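Local coordinates for C3-degrading proteinase (CppA protein) (Streptococcus pneumoniae, PDB 3E0R) that probably degrades complement component C3 as a proteinase, and is built from two regions related to the glyoxalase superfamily, at residues 99-104 / 108-113; 169-174 / 212-217; 218-223 / 227-232. All coordinates share one frame; numbering follows the deposited sequence.

Interaction 1. Residues 99-104 / 108-113; sequences RLYKGQ and AFEIFS
Y101 reaches across to E110 on the same face of a two-stranded antiparallel ladder. Its CB lies 4.1 Å from A108 CB, its directly opposed neighbour. With CG beside the backbone N (chi1 -58°), the ring extends along the 108-112 strand: CD2 passes the backbone of F109 at its CA, CE2 comes 3.9 Å from E110 CG, and OH ends 2.6 Å from E110 OE1, to which it donates a hydrogen bond. The hydroxyl meets that oxygen from above the carboxylate plane, while OE1 lies in the plane of the ring, at its edge; ring and carboxylate planes are 79° apart. R99 runs alongside E110, but its NE makes only a long salt bridge to OE1; the stronger partner of the guanidinium is E132, bound at NH1. E110 OE2 is held by R76, so the carboxylate is gripped at both oxygens and its charge is probably well balanced. Behind these side chains, R99 and E110 exchange two backbone hydrogen bonds, as do Y101 and A108. Between them the non-hydrogen-bonded pair L100 and F109 faces the other way, toward helix 84-91, with F109 CB 3.2 Å from R99 O. This is a beta hairpin in the mixed sheet of the N-terminal, glyoxalase-related region.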
ATOM      1  N   ARG A  99      -1.824  14.011  11.649  1.00 30.68           N
ATOM      2  CA  ARG A  99      -3.193  14.499  11.896  1.00 29.35           C
ATOM      3  C   ARG A  99      -4.024  13.421  12.560  1.00 28.21           C
ATOM      4  O   ARG A  99      -3.854  12.227  12.249  1.00 29.15           O
ATOM      5  CB  ARG A  99      -3.822  14.846  10.572  1.00 29.09           C
ATOM      6  CG  ARG A  99      -4.926  15.839  10.654  1.00 29.21           C
ATOM      7  CD  ARG A  99      -5.379  16.178   9.223  1.00 27.90           C
ATOM      8  NE  ARG A  99      -4.326  16.801   8.430  1.00 24.33           N
ATOM      9  CZ  ARG A  99      -4.069  18.094   8.416  1.00 22.02           C
ATOM     10  NH1 ARG A  99      -4.785  18.927   9.156  1.00 23.89           N
ATOM     11  NH2 ARG A  99      -3.093  18.553   7.662  1.00 22.19           N
ATOM     12  N   LEU A 100      -4.908  13.828  13.457  1.00 26.26           N
ATOM     13  CA  LEU A 100      -5.709  12.928  14.269  1.00 25.78           C
ATOM     14  C   LEU A 100      -7.157  13.095  13.889  1.00 25.37           C
ATOM     15  O   LEU A 100      -7.608  14.203  13.627  1.00 25.23           O
ATOM     16  CB  LEU A 100      -5.510  13.239  15.765  1.00 25.96           C
ATOM     17  CG  LEU A 100      -6.094  12.354  16.891  1.00 25.21           C
ATOM     18  CD1 LEU A 100      -5.667  10.845  16.848  1.00 22.60           C
ATOM     19  CD2 LEU A 100      -5.715  12.984  18.246  1.00 24.61           C
ATOM     20  N   TYR A 101      -7.855  11.978  13.800  1.00 25.56           N
ATOM     21  CA  TYR A 101      -9.278  11.943  13.492  1.00 26.98           C
ATOM     22  C   TYR A 101      -9.975  11.097  14.545  1.00 27.99           C
ATOM     23  O   TYR A 101      -9.335  10.447  15.361  1.00 28.57           O
ATOM     24  CB  TYR A 101      -9.553  11.310  12.124  1.00 26.49           C
ATOM     25  CG  TYR A 101      -8.875  11.976  10.954  1.00 26.17           C
ATOM     26  CD1 TYR A 101      -9.559  12.900  10.152  1.00 26.46           C
ATOM     27  CD2 TYR A 101      -7.561  11.663  10.626  1.00 24.66           C
ATOM     28  CE1 TYR A 101      -8.929  13.510   9.080  1.00 26.14           C
ATOM     29  CE2 TYR A 101      -6.923  12.253   9.583  1.00 25.32           C
ATOM     30  CZ  TYR A 101      -7.604  13.176   8.783  1.00 27.69           C
ATOM     31  OH  TYR A 101      -6.956  13.751   7.695  1.00 26.71           O
ATOM     32  N   LYS A 102     -11.294  11.110  14.512  1.00 29.71           N
ATOM     33  CA  LYS A 102     -12.090  10.110  15.221  1.00 30.42           C
ATOM     34  C   LYS A 102     -13.378   9.905  14.453  1.00 30.92           C
ATOM     35  O   LYS A 102     -13.959  10.864  13.938  1.00 31.04           O
ATOM     36  CB  LYS A 102     -12.395  10.525  16.655  1.00 30.60           C
ATOM     37  CG  LYS A 102     -13.444   9.590  17.336  1.00 31.10           C
ATOM     38  CD  LYS A 102     -13.372   9.538  18.866  1.00 31.61           C
ATOM     39  CE  LYS A 102     -14.366   8.482  19.444  1.00 32.76           C
ATOM     40  NZ  LYS A 102     -14.253   7.127  18.800  1.00 30.99           N
ATOM     41  N   GLY A 103     -13.810   8.655  14.353  1.00 31.59           N
ATOM     42  CA  GLY A 103     -15.098   8.343  13.746  1.00 32.45           C
ATOM     43  C   GLY A 103     -16.016   7.533  14.643  1.00 32.81           C
ATOM     44  O   GLY A 103     -15.870   7.525  15.875  1.00 32.67           O
ATOM     45  N   GLN A 104     -16.959   6.843  14.001  1.00 33.60           N
ATOM     46  CA  GLN A 104     -17.831   5.863  14.669  1.00 33.77           C
ATOM     47  C   GLN A 104     -17.091   4.947  15.649  1.00 33.57           C
ATOM     48  O   GLN A 104     -17.361   4.981  16.848  1.00 33.91           O
ATOM     49  CB  GLN A 104     -18.585   4.990  13.631  1.00 34.15           C
ATOM     50  CG  GLN A 104     -19.682   4.091  14.239  1.00 34.25           C
ATOM     51  CD  GLN A 104     -20.386   3.149  13.234  1.00 34.92           C
ATOM     52  OE1 GLN A 104     -19.779   2.647  12.277  1.00 35.19           O
ATOM     53  NE2 GLN A 104     -21.682   2.884  13.488  1.00 36.52           N
ATOM     54  N   ALA A 108      -8.409   7.617  14.638  1.00 26.94           N
ATOM     55  CA  ALA A 108      -7.727   7.296  13.394  1.00 26.68           C
ATOM     56  C   ALA A 108      -6.652   8.346  13.257  1.00 26.16           C
ATOM     57  O   ALA A 108      -6.719   9.401  13.908  1.00 25.29           O
ATOM     58  CB  ALA A 108      -8.684   7.352  12.247  1.00 26.18           C
ATOM     59  N   PHE A 109      -5.642   8.071  12.449  1.00 25.69           N
ATOM     60  CA  PHE A 109      -4.658   9.118  12.194  1.00 25.27           C
ATOM     61  C   PHE A 109      -4.009   9.001  10.851  1.00 24.57           C
ATOM     62  O   PHE A 109      -4.094   7.979  10.207  1.00 25.01           O
ATOM     63  CB  PHE A 109      -3.603   9.217  13.340  1.00 24.98           C
ATOM     64  CG  PHE A 109      -2.706   8.059  13.434  1.00 25.23           C
ATOM     65  CD1 PHE A 109      -1.476   8.076  12.784  1.00 25.63           C
ATOM     66  CD2 PHE A 109      -3.089   6.916  14.164  1.00 26.03           C
ATOM     67  CE1 PHE A 109      -0.634   6.987  12.837  1.00 24.68           C
ATOM     68  CE2 PHE A 109      -2.265   5.815  14.230  1.00 25.98           C
ATOM     69  CZ  PHE A 109      -1.018   5.853  13.558  1.00 26.50           C
ATOM     70  N   GLU A 110      -3.394  10.103  10.443  1.00 24.23           N
ATOM     71  CA  GLU A 110      -2.484  10.144   9.331  1.00 23.74           C
ATOM     72  C   GLU A 110      -1.052  10.434   9.807  1.00 22.48           C
ATOM     73  O   GLU A 110      -0.834  11.079  10.784  1.00 20.75           O
ATOM     74  CB  GLU A 110      -2.905  11.200   8.362  1.00 23.74           C
ATOM     75  CG  GLU A 110      -3.998  10.773   7.446  1.00 25.52           C
ATOM     76  CD  GLU A 110      -4.521  11.930   6.640  1.00 24.26           C
ATOM     77  OE1 GLU A 110      -4.495  13.047   7.177  1.00 27.51           O
ATOM     78  OE2 GLU A 110      -4.949  11.728   5.493  1.00 24.29           O
ATOM     79  N   ILE A 111      -0.101   9.876   9.078  1.00 23.12           N
ATOM     80  CA  ILE A 111       1.311  10.023   9.317  1.00 22.86           C
ATOM     81  C   ILE A 111       2.028   9.849   7.952  1.00 22.82           C
ATOM     82  O   ILE A 111       1.558   9.099   7.123  1.00 22.61           O
ATOM     83  CB  ILE A 111       1.745   8.993  10.364  1.00 22.40           C
ATOM     84  CG1 ILE A 111       3.105   9.355  10.952  1.00 23.11           C
ATOM     85  CG2 ILE A 111       1.748   7.590   9.792  1.00 23.12           C
ATOM     86  CD1 ILE A 111       3.435   8.567  12.192  1.00 22.58           C
ATOM     87  N   PHE A 112       3.125  10.575   7.724  1.00 22.84           N
ATOM     88  CA  PHE A 112       3.987  10.401   6.566  1.00 22.57           C
ATOM     89  C   PHE A 112       5.120   9.375   6.853  1.00 23.51           C
ATOM     90  O   PHE A 112       5.733   9.301   7.941  1.00 22.79           O
ATOM     91  CB  PHE A 112       4.592  11.745   6.121  1.00 23.10           C
ATOM     92  CG  PHE A 112       3.638  12.635   5.293  1.00 24.18           C
ATOM     93  CD1 PHE A 112       3.493  12.457   3.922  1.00 25.47           C
ATOM     94  CD2 PHE A 112       2.919  13.671   5.880  1.00 24.18           C
ATOM     95  CE1 PHE A 112       2.615  13.290   3.164  1.00 25.61           C
ATOM     96  CE2 PHE A 112       2.061  14.485   5.116  1.00 23.60           C
ATOM     97  CZ  PHE A 112       1.911  14.288   3.774  1.00 21.70           C
ATOM     98  N   SER A 113       5.388   8.570   5.850  1.00 23.35           N
ATOM     99  CA  SER A 113       6.465   7.622   5.904  1.00 23.38           C
ATOM    100  C   SER A 113       7.769   8.361   5.488  1.00 23.61           C
ATOM    101  O   SER A 113       7.713   9.465   4.912  1.00 23.06           O
ATOM    102  CB  SER A 113       6.172   6.487   4.918  1.00 22.51           C
ATOM    103  OG  SER A 113       6.718   6.824   3.659  1.00 20.73           O
TER

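Interaction 2. Residues 169-174 / 212-217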
ATOM      1  N   SER A 169     -12.712  -1.207 -12.553  1.00 40.54           N
ATOM      2  CA  SER A 169     -13.505  -1.077 -11.307  1.00 41.30           C
ATOM      3  C   SER A 169     -14.212  -2.389 -10.909  1.00 41.66           C
ATOM      4  O   SER A 169     -14.445  -2.658  -9.714  1.00 41.50           O
ATOM      5  CB  SER A 169     -14.571   0.031 -11.472  1.00 41.78           C
ATOM      6  OG  SER A 169     -13.961   1.312 -11.592  1.00 42.95           O
ATOM      7  N   SER A 170     -14.577  -3.172 -11.931  1.00 42.06           N
ATOM      8  CA  SER A 170     -15.182  -4.495 -11.751  1.00 42.05           C
ATOM      9  C   SER A 170     -14.258  -5.361 -10.897  1.00 42.35           C
ATOM     10  O   SER A 170     -14.701  -5.953  -9.904  1.00 42.60           O
ATOM     11  CB  SER A 170     -15.410  -5.181 -13.113  1.00 42.06           C
ATOM     12  OG  SER A 170     -15.418  -4.246 -14.179  1.00 41.12           O
ATOM     13  N   GLU A 171     -12.978  -5.391 -11.293  1.00 42.10           N
ATOM     14  CA  GLU A 171     -11.957  -6.252 -10.699  1.00 41.73           C
ATOM     15  C   GLU A 171     -11.500  -5.651  -9.380  1.00 41.68           C
ATOM     16  O   GLU A 171     -11.647  -6.267  -8.319  1.00 42.42           O
ATOM     17  CB  GLU A 171     -10.720  -6.362 -11.611  1.00 41.98           C
ATOM     18  CG  GLU A 171     -10.954  -6.605 -13.131  1.00 42.75           C
ATOM     19  CD  GLU A 171      -9.789  -6.070 -14.029  1.00 42.01           C
ATOM     20  OE1 GLU A 171      -8.996  -5.219 -13.570  1.00 39.25           O
ATOM     21  OE2 GLU A 171      -9.689  -6.493 -15.205  1.00 42.64           O
ATOM     22  N   ILE A 172     -10.961  -4.428  -9.452  1.00 41.04           N
ATOM     23  CA  ILE A 172     -10.249  -3.799  -8.324  1.00 40.34           C
ATOM     24  C   ILE A 172     -11.110  -3.374  -7.130  1.00 39.35           C
ATOM     25  O   ILE A 172     -10.574  -2.885  -6.119  1.00 39.80           O
ATOM     26  CB  ILE A 172      -9.412  -2.579  -8.778  1.00 40.33           C
ATOM     27  CG1 ILE A 172     -10.329  -1.363  -9.076  1.00 40.30           C
ATOM     28  CG2 ILE A 172      -8.506  -2.997  -9.930  1.00 39.70           C
ATOM     29  CD1 ILE A 172      -9.633  -0.206  -9.765  1.00 40.01           C
ATOM     30  N   GLY A 173     -12.422  -3.546  -7.248  1.00 37.59           N
ATOM     31  CA  GLY A 173     -13.316  -3.402  -6.126  1.00 36.16           C
ATOM     32  C   GLY A 173     -13.058  -2.150  -5.314  1.00 35.47           C
ATOM     33  O   GLY A 173     -12.795  -1.081  -5.884  1.00 34.72           O
ATOM     34  N   ALA A 174     -13.135  -2.316  -3.988  1.00 34.41           N
ATOM     35  CA  ALA A 174     -12.952  -1.248  -3.012  1.00 34.17           C
ATOM     36  C   ALA A 174     -11.491  -1.083  -2.534  1.00 33.82           C
ATOM     37  O   ALA A 174     -11.150  -0.051  -1.928  1.00 34.99           O
ATOM     38  CB  ALA A 174     -13.888  -1.490  -1.788  1.00 34.25           C
ATOM     39  N   ARG A 212      -2.832 -12.295 -21.371  1.00 20.19           N
ATOM     40  CA  ARG A 212      -2.138 -12.041 -22.652  1.00 20.14           C
ATOM     41  C   ARG A 212      -3.007 -11.180 -23.576  1.00 21.20           C
ATOM     42  O   ARG A 212      -2.588 -10.149 -24.111  1.00 22.56           O
ATOM     43  CB  ARG A 212      -1.789 -13.382 -23.333  1.00 19.62           C
ATOM     44  CG  ARG A 212      -0.517 -13.986 -22.813  1.00 18.74           C
ATOM     45  CD  ARG A 212      -0.204 -15.264 -23.503  1.00 18.71           C
ATOM     46  NE  ARG A 212       0.191 -15.022 -24.891  1.00 17.83           N
ATOM     47  CZ  ARG A 212      -0.282 -15.649 -25.958  1.00 11.65           C
ATOM     48  NH1 ARG A 212      -1.162 -16.607 -25.839  1.00 11.58           N
ATOM     49  NH2 ARG A 212       0.148 -15.305 -27.161  1.00 15.95           N
ATOM     50  N   GLN A 213      -4.251 -11.580 -23.702  1.00 21.78           N
ATOM     51  CA  GLN A 213      -5.272 -10.764 -24.386  1.00 22.61           C
ATOM     52  C   GLN A 213      -5.458  -9.363 -23.835  1.00 22.32           C
ATOM     53  O   GLN A 213      -5.449  -8.402 -24.589  1.00 22.95           O
ATOM     54  CB  GLN A 213      -6.585 -11.506 -24.351  1.00 22.06           C
ATOM     55  CG  GLN A 213      -7.696 -10.799 -24.998  1.00 24.02           C
ATOM     56  CD  GLN A 213      -8.908 -11.690 -25.179  1.00 25.90           C
ATOM     57  OE1 GLN A 213      -9.970 -11.198 -25.573  1.00 31.68           O
ATOM     58  NE2 GLN A 213      -8.758 -13.019 -24.905  1.00 26.80           N
ATOM     59  N   LYS A 214      -5.663  -9.247 -22.526  1.00 23.10           N
ATOM     60  CA  LYS A 214      -5.739  -7.935 -21.821  1.00 23.01           C
ATOM     61  C   LYS A 214      -4.579  -6.954 -22.117  1.00 22.38           C
ATOM     62  O   LYS A 214      -4.805  -5.804 -22.496  1.00 23.13           O
ATOM     63  CB  LYS A 214      -5.843  -8.189 -20.312  1.00 23.20           C
ATOM     64  CG  LYS A 214      -6.275  -6.965 -19.478  1.00 23.13           C
ATOM     65  CD  LYS A 214      -6.619  -7.404 -18.042  1.00 24.41           C
ATOM     66  CE  LYS A 214      -6.558  -6.252 -17.054  1.00 26.90           C
ATOM     67  NZ  LYS A 214      -7.683  -5.294 -17.315  1.00 29.22           N
ATOM     68  N   PHE A 215      -3.357  -7.447 -21.994  1.00 22.70           N
ATOM     69  CA  PHE A 215      -2.112  -6.664 -22.140  1.00 23.64           C
ATOM     70  C   PHE A 215      -1.430  -6.773 -23.491  1.00 24.10           C
ATOM     71  O   PHE A 215      -0.293  -6.374 -23.629  1.00 23.93           O
ATOM     72  CB  PHE A 215      -1.115  -7.116 -21.066  1.00 23.14           C
ATOM     73  CG  PHE A 215      -1.584  -6.839 -19.716  1.00 21.91           C
ATOM     74  CD1 PHE A 215      -1.473  -5.556 -19.204  1.00 19.39           C
ATOM     75  CD2 PHE A 215      -2.229  -7.826 -18.985  1.00 19.81           C
ATOM     76  CE1 PHE A 215      -1.940  -5.276 -17.951  1.00 21.19           C
ATOM     77  CE2 PHE A 215      -2.689  -7.572 -17.737  1.00 20.81           C
ATOM     78  CZ  PHE A 215      -2.559  -6.286 -17.201  1.00 22.26           C
ATOM     79  N   GLU A 216      -2.156  -7.299 -24.468  1.00 25.77           N
ATOM     80  CA  GLU A 216      -1.724  -7.454 -25.848  1.00 27.71           C
ATOM     81  C   GLU A 216      -1.090  -6.173 -26.430  1.00 27.82           C
ATOM     82  O   GLU A 216      -0.154  -6.243 -27.230  1.00 27.82           O
ATOM     83  CB  GLU A 216      -2.961  -7.847 -26.679  1.00 27.87           C
ATOM     84  CG  GLU A 216      -2.751  -8.755 -27.891  1.00 30.49           C
ATOM     85  CD  GLU A 216      -4.090  -9.052 -28.636  1.00 32.23           C
ATOM     86  OE1 GLU A 216      -5.145  -8.436 -28.280  1.00 37.61           O
ATOM     87  OE2 GLU A 216      -4.089  -9.905 -29.564  1.00 36.56           O
ATOM     88  N   SER A 217      -1.611  -5.016 -26.039  1.00 28.79           N
ATOM     89  CA  SER A 217      -1.110  -3.718 -26.536  1.00 29.79           C
ATOM     90  C   SER A 217       0.194  -3.236 -25.857  1.00 30.35           C
ATOM     91  O   SER A 217       0.535  -2.037 -25.934  1.00 30.41           O
ATOM     92  CB  SER A 217      -2.186  -2.620 -26.337  1.00 30.37           C
ATOM     93  OG  SER A 217      -2.304  -2.235 -24.962  1.00 30.48           O
TER
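Three successive torsions of K214 near 180° (chi1 -166°, chi2 169°) carry its chain straight out from the end of helix 208-214, and a final bend at chi4 (69°) swings the amine to E171. The glutamate sends its own side chain to meet it: CG lies beside the backbone N, and the chain is extended beyond CG. The two side chains therefore approach from opposite directions and bridge backbones that stay well apart, with E171 CA and K214 CA 12.9 Å from each other.

Where they meet, K214 NZ donates to E171 OE2 at 3.1 Å, a hydrogen bond within a salt bridge. It uses the syn lone pair of OE2, on the side of the other oxygen, yet the grip is one-sided, for E171 OE1 is 4.0 Å from K214 NZ. The methylene before the amine comes along as well, K214 CE lying 3.6 Å from E171 OE2.

In the fold, this is a surface ion pair between two helical pieces of the C-terminal, glyoxalase-related region: the short, weakly bonded helix of about 169-172, which precedes strand 176-180, and helix 208-214, which follows strand 196-203. The intervening chain runs through both of those strands, so the bridge joins parts distant in sequence.

Both charged ends have further partners. K214 NZ also donates to the backbone carbonyl of F166, and E171 OE1 accepts from the backbone N of E168, so each oxygen of the carboxylate has its own donor and the group's rotation is restrained. Closer to its root, the lysine chain rests on an aromatic ring of its own segment: K214 CG sits 4.0 Å above one face of F215, toward the rim. That phenylalanine is buried, packing against F166 and against L239 and F241 of strand 238-243.

Interaction 3. Residues 218-223 / 227-232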
ATOM      1  N   THR A 218       0.922  -4.159 -25.222  1.00 30.68           N
ATOM      2  CA  THR A 218       1.945  -3.783 -24.239  1.00 30.39           C
ATOM      3  C   THR A 218       3.017  -4.894 -23.971  1.00 30.19           C
ATOM      4  O   THR A 218       2.906  -6.039 -24.422  1.00 29.81           O
ATOM      5  CB  THR A 218       1.229  -3.319 -22.921  1.00 30.62           C
ATOM      6  OG1 THR A 218       2.081  -2.444 -22.160  1.00 33.00           O
ATOM      7  CG2 THR A 218       0.816  -4.508 -22.056  1.00 30.01           C
ATOM      8  N   GLU A 219       4.073  -4.490 -23.272  1.00 29.80           N
ATOM      9  CA  GLU A 219       5.062  -5.386 -22.682  1.00 29.36           C
ATOM     10  C   GLU A 219       4.420  -6.236 -21.566  1.00 27.17           C
ATOM     11  O   GLU A 219       3.737  -5.707 -20.650  1.00 26.83           O
ATOM     12  CB  GLU A 219       6.197  -4.578 -22.027  1.00 29.37           C
ATOM     13  CG  GLU A 219       7.598  -4.655 -22.654  1.00 31.55           C
ATOM     14  CD  GLU A 219       8.542  -3.475 -22.179  1.00 32.27           C
ATOM     15  OE1 GLU A 219       8.036  -2.465 -21.615  1.00 34.37           O
ATOM     16  OE2 GLU A 219       9.787  -3.553 -22.384  1.00 35.83           O
ATOM     17  N   TYR A 220       4.675  -7.537 -21.633  1.00 24.50           N
ATOM     18  CA  TYR A 220       4.387  -8.416 -20.529  1.00 23.54           C
ATOM     19  C   TYR A 220       5.447  -9.500 -20.426  1.00 22.00           C
ATOM     20  O   TYR A 220       6.290  -9.618 -21.286  1.00 20.86           O
ATOM     21  CB  TYR A 220       2.950  -8.959 -20.590  1.00 23.73           C
ATOM     22  CG  TYR A 220       2.620  -9.758 -21.814  1.00 24.41           C
ATOM     23  CD1 TYR A 220       3.017 -11.090 -21.898  1.00 24.30           C
ATOM     24  CD2 TYR A 220       1.837  -9.221 -22.857  1.00 24.80           C
ATOM     25  CE1 TYR A 220       2.760 -11.844 -23.015  1.00 25.83           C
ATOM     26  CE2 TYR A 220       1.546  -9.985 -24.007  1.00 24.28           C
ATOM     27  CZ  TYR A 220       2.035 -11.303 -24.078  1.00 26.03           C
ATOM     28  OH  TYR A 220       1.774 -12.151 -25.137  1.00 25.92           O
ATOM     29  N   PHE A 221       5.417 -10.248 -19.327  1.00 20.79           N
ATOM     30  CA  PHE A 221       6.420 -11.245 -19.037  1.00 19.45           C
ATOM     31  C   PHE A 221       5.739 -12.458 -18.397  1.00 18.73           C
ATOM     32  O   PHE A 221       4.958 -12.308 -17.462  1.00 18.19           O
ATOM     33  CB  PHE A 221       7.512 -10.668 -18.139  1.00 18.71           C
ATOM     34  CG  PHE A 221       8.493 -11.713 -17.623  1.00 19.59           C
ATOM     35  CD1 PHE A 221       9.607 -12.090 -18.382  1.00 19.43           C
ATOM     36  CD2 PHE A 221       8.283 -12.335 -16.397  1.00 17.56           C
ATOM     37  CE1 PHE A 221      10.479 -13.063 -17.938  1.00 20.16           C
ATOM     38  CE2 PHE A 221       9.153 -13.302 -15.916  1.00 19.05           C
ATOM     39  CZ  PHE A 221      10.247 -13.678 -16.670  1.00 19.95           C
ATOM     40  N   ILE A 222       6.027 -13.641 -18.968  1.00 18.04           N
ATOM     41  CA  ILE A 222       5.702 -14.942 -18.380  1.00 18.47           C
ATOM     42  C   ILE A 222       7.031 -15.693 -18.178  1.00 18.97           C
ATOM     43  O   ILE A 222       7.799 -15.919 -19.168  1.00 20.24           O
ATOM     44  CB  ILE A 222       4.698 -15.817 -19.262  1.00 17.86           C
ATOM     45  CG1 ILE A 222       3.436 -15.021 -19.668  1.00 18.74           C
ATOM     46  CG2 ILE A 222       4.311 -17.087 -18.540  1.00 16.51           C
ATOM     47  CD1 ILE A 222       2.738 -15.522 -20.958  1.00 17.00           C
ATOM     48  N   PRO A 223       7.332 -16.066 -16.900  1.00 19.56           N
ATOM     49  CA  PRO A 223       8.524 -16.868 -16.569  1.00 19.32           C
ATOM     50  C   PRO A 223       8.422 -18.247 -17.217  1.00 19.58           C
ATOM     51  O   PRO A 223       7.318 -18.746 -17.402  1.00 20.29           O
ATOM     52  CB  PRO A 223       8.425 -17.027 -15.036  1.00 18.80           C
ATOM     53  CG  PRO A 223       6.931 -17.049 -14.768  1.00 19.23           C
ATOM     54  CD  PRO A 223       6.489 -15.856 -15.697  1.00 19.78           C
ATOM     55  N   LYS A 227       4.301 -19.551 -13.512  1.00 19.72           N
ATOM     56  CA  LYS A 227       3.717 -19.376 -12.170  1.00 19.78           C
ATOM     57  C   LYS A 227       3.147 -18.019 -11.955  1.00 18.61           C
ATOM     58  O   LYS A 227       2.411 -17.805 -11.001  1.00 18.45           O
ATOM     59  CB  LYS A 227       4.716 -19.666 -11.049  1.00 20.32           C
ATOM     60  CG  LYS A 227       5.018 -21.139 -10.896  1.00 21.70           C
ATOM     61  CD  LYS A 227       6.255 -21.375 -10.062  1.00 22.59           C
ATOM     62  CE  LYS A 227       6.641 -22.872 -10.062  1.00 24.98           C
ATOM     63  NZ  LYS A 227       8.037 -23.087  -9.524  1.00 27.09           N
ATOM     64  N   PHE A 228       3.471 -17.094 -12.845  1.00 19.04           N
ATOM     65  CA  PHE A 228       2.823 -15.787 -12.809  1.00 18.97           C
ATOM     66  C   PHE A 228       2.866 -15.117 -14.160  1.00 19.04           C
ATOM     67  O   PHE A 228       3.518 -15.578 -15.123  1.00 20.93           O
ATOM     68  CB  PHE A 228       3.446 -14.893 -11.688  1.00 18.74           C
ATOM     69  CG  PHE A 228       4.898 -14.585 -11.916  1.00 17.27           C
ATOM     70  CD1 PHE A 228       5.276 -13.473 -12.640  1.00 18.29           C
ATOM     71  CD2 PHE A 228       5.874 -15.419 -11.440  1.00 16.22           C
ATOM     72  CE1 PHE A 228       6.620 -13.214 -12.903  1.00 18.78           C
ATOM     73  CE2 PHE A 228       7.214 -15.158 -11.684  1.00 17.21           C
ATOM     74  CZ  PHE A 228       7.586 -14.067 -12.400  1.00 17.30           C
ATOM     75  N   PHE A 229       2.162 -13.998 -14.200  1.00 18.81           N
ATOM     76  CA  PHE A 229       2.094 -13.117 -15.349  1.00 18.05           C
ATOM     77  C   PHE A 229       2.415 -11.734 -14.810  1.00 18.02           C
ATOM     78  O   PHE A 229       1.847 -11.288 -13.801  1.00 17.65           O
ATOM     79  CB  PHE A 229       0.682 -13.192 -15.983  1.00 18.18           C
ATOM     80  CG  PHE A 229       0.490 -12.251 -17.148  1.00 18.15           C
ATOM     81  CD1 PHE A 229       0.652 -12.696 -18.443  1.00 15.90           C
ATOM     82  CD2 PHE A 229       0.216 -10.912 -16.923  1.00 14.30           C
ATOM     83  CE1 PHE A 229       0.503 -11.815 -19.484  1.00 18.04           C
ATOM     84  CE2 PHE A 229       0.046 -10.066 -17.960  1.00 14.46           C
ATOM     85  CZ  PHE A 229       0.210 -10.486 -19.233  1.00 14.37           C
ATOM     86  N   LEU A 230       3.412 -11.111 -15.421  1.00 17.74           N
ATOM     87  CA  LEU A 230       3.781  -9.749 -15.115  1.00 17.22           C
ATOM     88  C   LEU A 230       3.468  -8.826 -16.302  1.00 17.96           C
ATOM     89  O   LEU A 230       4.077  -8.924 -17.390  1.00 17.42           O
ATOM     90  CB  LEU A 230       5.274  -9.686 -14.778  1.00 18.00           C
ATOM     91  CG  LEU A 230       5.978  -8.361 -14.460  1.00 17.31           C
ATOM     92  CD1 LEU A 230       5.292  -7.617 -13.309  1.00 17.20           C
ATOM     93  CD2 LEU A 230       7.494  -8.642 -14.169  1.00 14.72           C
ATOM     94  N   GLY A 231       2.500  -7.932 -16.084  1.00 17.93           N
ATOM     95  CA  GLY A 231       2.156  -6.873 -17.022  1.00 16.97           C
ATOM     96  C   GLY A 231       2.534  -5.524 -16.454  1.00 17.23           C
ATOM     97  O   GLY A 231       3.068  -5.396 -15.343  1.00 16.30           O
ATOM     98  N   LYS A 232       2.238  -4.497 -17.220  1.00 17.91           N
ATOM     99  CA  LYS A 232       2.634  -3.139 -16.875  1.00 18.81           C
ATOM    100  C   LYS A 232       1.480  -2.231 -17.243  1.00 17.90           C
ATOM    101  O   LYS A 232       0.880  -2.393 -18.303  1.00 17.98           O
ATOM    102  CB  LYS A 232       3.877  -2.739 -17.663  1.00 18.82           C
ATOM    103  CG  LYS A 232       4.660  -1.596 -17.053  1.00 20.00           C
ATOM    104  CD  LYS A 232       5.992  -1.494 -17.769  1.00 20.92           C
ATOM    105  CE  LYS A 232       7.012  -0.792 -16.961  1.00 23.29           C
ATOM    106  NZ  LYS A 232       8.396  -1.317 -17.238  1.00 27.05           N
TER
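Segments 218-223 and 227-232 run antiparallel, their end-to-end directions 156° apart, with F221 and L230 forming the hydrogen-bonded pair. L230 N donates to F221 O at 2.8 Å along a nearly straight path; the return bond, from F221 N to L230 O, is more bent. Side chains then pack on both faces. P223 lays its ring over one face of F228, with P223 CG 3.8 Å from the ring centroid and 19° off the normal, a CH-pi contact. F221 presents its ring edge to F228, with F221 CE2 3.9 Å from F228 CZ, while W240 stacks with F228. On the other face the rings of Y220 and F229 are only modestly inclined to each other, but displaced until little of one lies over the other, and the closest touch is Y220 CB to F229 CZ at 3.4 Å. I222 CG1 reaches F229 CD1 at 3.8 Å. F229 CG stands anti to the backbone N (chi1 177°), sending the ring toward helix 208-214, where it meets L211 and R212, and F215 just beyond the helix. The short, weakly bonded strand of about 220-221 and strand 228-232 form a beta hairpin at one end of the eight-stranded mixed sheet, with 220-221 outermost.

Overall arrangement
From the N terminus, interaction 1 comes first, closing a tight hairpin loop between strands 99-102 and 107-112 in the seven-stranded sheet. Interaction 2 follows in the C-terminal, glyoxalase-related region and closes a much longer loop, from helix 169-172 to helix 208-214. Interaction 3 then closes the short turn between 218-223 and 227-232 at the edge of the eight-stranded sheet. The three lie in series, none crossing or enclosing another. Interaction 1 stands alone across the chain's centre, its centre about 32 Å and about 37 Å from those of interactions 2 and 3. The latter two touch: R212 NE probably bonds to Y220 OH, and F215 packs on F229, joining helix 208-214 to the hairpin.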